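Local coordinates for TarM (Staphylococcus aureus subsp. aureus 21178, PDB 4X7R), which belongs to the GT-B fold glycosyltransferases and holds UDP and a glycan in its pockets, at residues 46-49 / 50-54. The protein carries 1 engineered substitution. Numbering follows the deposited sequence.
Sequences NYDE and IIKAL
Y47 lays its ring obliquely beside I50 and I51, CD1 lying 4.2 Å from CB of I50 and 4.5 Å from CG1 of I51. The side-chain torsion chi1, -116°, lies well off a staggered value and turns the ring toward the buried side, where M66 and N68 also touch it; OH hydrogen-bonds to D42 and to the backbone N of L11. The backbone bonds follow the helical pattern: I51 N reaches Y47 O at 3.0 Å with a nearly straight N-H (172°), and K52 N meets D48 O at 3.2 Å. A53 N also bonds to E49 O, but from above the carbonyl plane, 38° out of it. These i to i+4 bonds open helix 47-56, the crossover helix of a beta-alpha-beta unit between parallel strands 36-40 and 66-68. At its start N46 occupies the N-cap position without a side-chain capping bond, and its backbone O takes I50 N only weakly at 3.4 Å. Unlike buried Y47, D48, E49 and K52 are exposed. D48, with CG anti to the backbone N, places OD1 3.3 Å from K52 CE and 3.5 Å from NZ, a salt bridge one helical turn apart, while E49 OE1, 5.2 Å from that NZ and not in contact, may add weak attraction.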
loop_
_atom_site.group_PDB
_atom_site.type_symbol
_atom_site.label_atom_id
_atom_site.label_comp_id
_atom_site.label_asym_id
_atom_site.label_seq_id
_atom_site.Cartn_x
_atom_site.Cartn_y
_atom_site.Cartn_z
ATOM N N ASN A 46 -7.683 -9.953 11.202
ATOM C CA ASN A 46 -7.869 -10.972 10.151
ATOM C C ASN A 46 -6.729 -11.019 9.084
ATOM O O ASN A 46 -7.017 -11.114 7.885
ATOM C CB ASN A 46 -9.222 -10.720 9.457
ATOM C CG ASN A 46 -9.284 -9.459 8.592
ATOM O OD1 ASN A 46 -8.501 -8.511 8.740
ATOM N ND2 ASN A 46 -10.186 -9.449 7.626
ATOM N N TYR A 47 -5.458 -10.994 9.508
ATOM C CA TYR A 47 -4.340 -11.031 8.560
ATOM C C TYR A 47 -4.271 -12.288 7.687
ATOM O O TYR A 47 -3.954 -12.201 6.491
ATOM C CB TYR A 47 -2.991 -10.767 9.231
ATOM C CG TYR A 47 -2.331 -9.507 8.730
ATOM C CD1 TYR A 47 -2.225 -9.246 7.363
ATOM C CD2 TYR A 47 -1.785 -8.585 9.617
ATOM C CE1 TYR A 47 -1.639 -8.070 6.897
ATOM C CE2 TYR A 47 -1.168 -7.423 9.160
ATOM C CZ TYR A 47 -1.089 -7.178 7.798
ATOM O OH TYR A 47 -0.530 -6.014 7.341
ATOM N N ASP A 48 -4.604 -13.449 8.281
ATOM C CA ASP A 48 -4.640 -14.754 7.617
ATOM C C ASP A 48 -5.552 -14.705 6.381
ATOM O O ASP A 48 -5.162 -15.192 5.322
ATOM C CB ASP A 48 -5.070 -15.839 8.642
ATOM C CG ASP A 48 -5.214 -17.262 8.125
ATOM O OD1 ASP A 48 -4.394 -17.673 7.257
ATOM O OD2 ASP A 48 -6.116 -17.987 8.624
ATOM N N GLU A 49 -6.712 -14.043 6.488
ATOM C CA GLU A 49 -7.651 -13.884 5.368
ATOM C C GLU A 49 -7.139 -12.940 4.271
ATOM O O GLU A 49 -7.487 -13.135 3.098
ATOM C CB GLU A 49 -9.046 -13.451 5.857
ATOM C CG GLU A 49 -9.819 -14.507 6.648
ATOM C CD GLU A 49 -9.659 -15.972 6.256
ATOM O OE1 GLU A 49 -8.932 -16.690 6.981
ATOM O OE2 GLU A 49 -10.271 -16.411 5.253
ATOM N N ILE A 50 -6.349 -11.901 4.646
ATOM C CA ILE A 50 -5.785 -10.928 3.690
ATOM C C ILE A 50 -4.756 -11.666 2.810
ATOM O O ILE A 50 -4.824 -11.584 1.579
ATOM C CB ILE A 50 -5.158 -9.688 4.404
ATOM C CG1 ILE A 50 -6.150 -8.921 5.351
ATOM C CG2 ILE A 50 -4.428 -8.758 3.421
ATOM C CD1 ILE A 50 -7.383 -8.253 4.707
ATOM N N ILE A 51 -3.829 -12.400 3.453
ATOM C CA ILE A 51 -2.782 -13.166 2.785
ATOM C C ILE A 51 -3.338 -14.193 1.775
ATOM O O ILE A 51 -2.922 -14.181 0.598
ATOM C CB ILE A 51 -1.758 -13.744 3.801
ATOM C CG1 ILE A 51 -1.068 -12.620 4.644
ATOM C CG2 ILE A 51 -0.729 -14.655 3.117
ATOM C CD1 ILE A 51 -0.467 -11.351 3.799
ATOM N N LYS A 52 -4.328 -15.018 2.209
ATOM C CA LYS A 52 -4.986 -16.011 1.366
ATOM C C LYS A 52 -5.587 -15.345 0.137
ATOM O O LYS A 52 -5.403 -15.854 -0.967
ATOM C CB LYS A 52 -6.103 -16.759 2.130
ATOM C CG LYS A 52 -5.638 -17.706 3.222
ATOM C CD LYS A 52 -6.836 -18.447 3.813
ATOM C CE LYS A 52 -6.584 -19.055 5.174
ATOM N NZ LYS A 52 -5.639 -20.203 5.121
ATOM N N ALA A 53 -6.280 -14.187 0.320
ATOM C CA ALA A 53 -6.910 -13.442 -0.772
ATOM C C ALA A 53 -5.875 -12.928 -1.783
ATOM O O ALA A 53 -6.083 -13.093 -2.980
ATOM C CB ALA A 53 -7.726 -12.286 -0.218
ATOM N N LEU A 54 -4.758 -12.330 -1.300
ATOM C CA LEU A 54 -3.670 -11.797 -2.139
ATOM C C LEU A 54 -2.996 -12.903 -2.933
ATOM O O LEU A 54 -2.615 -12.686 -4.083
ATOM C CB LEU A 54 -2.613 -11.072 -1.282
ATOM C CG LEU A 54 -2.948 -9.690 -0.737
ATOM C CD1 LEU A 54 -1.943 -9.269 0.318
ATOM C CD2 LEU A 54 -3.045 -8.660 -1.863
#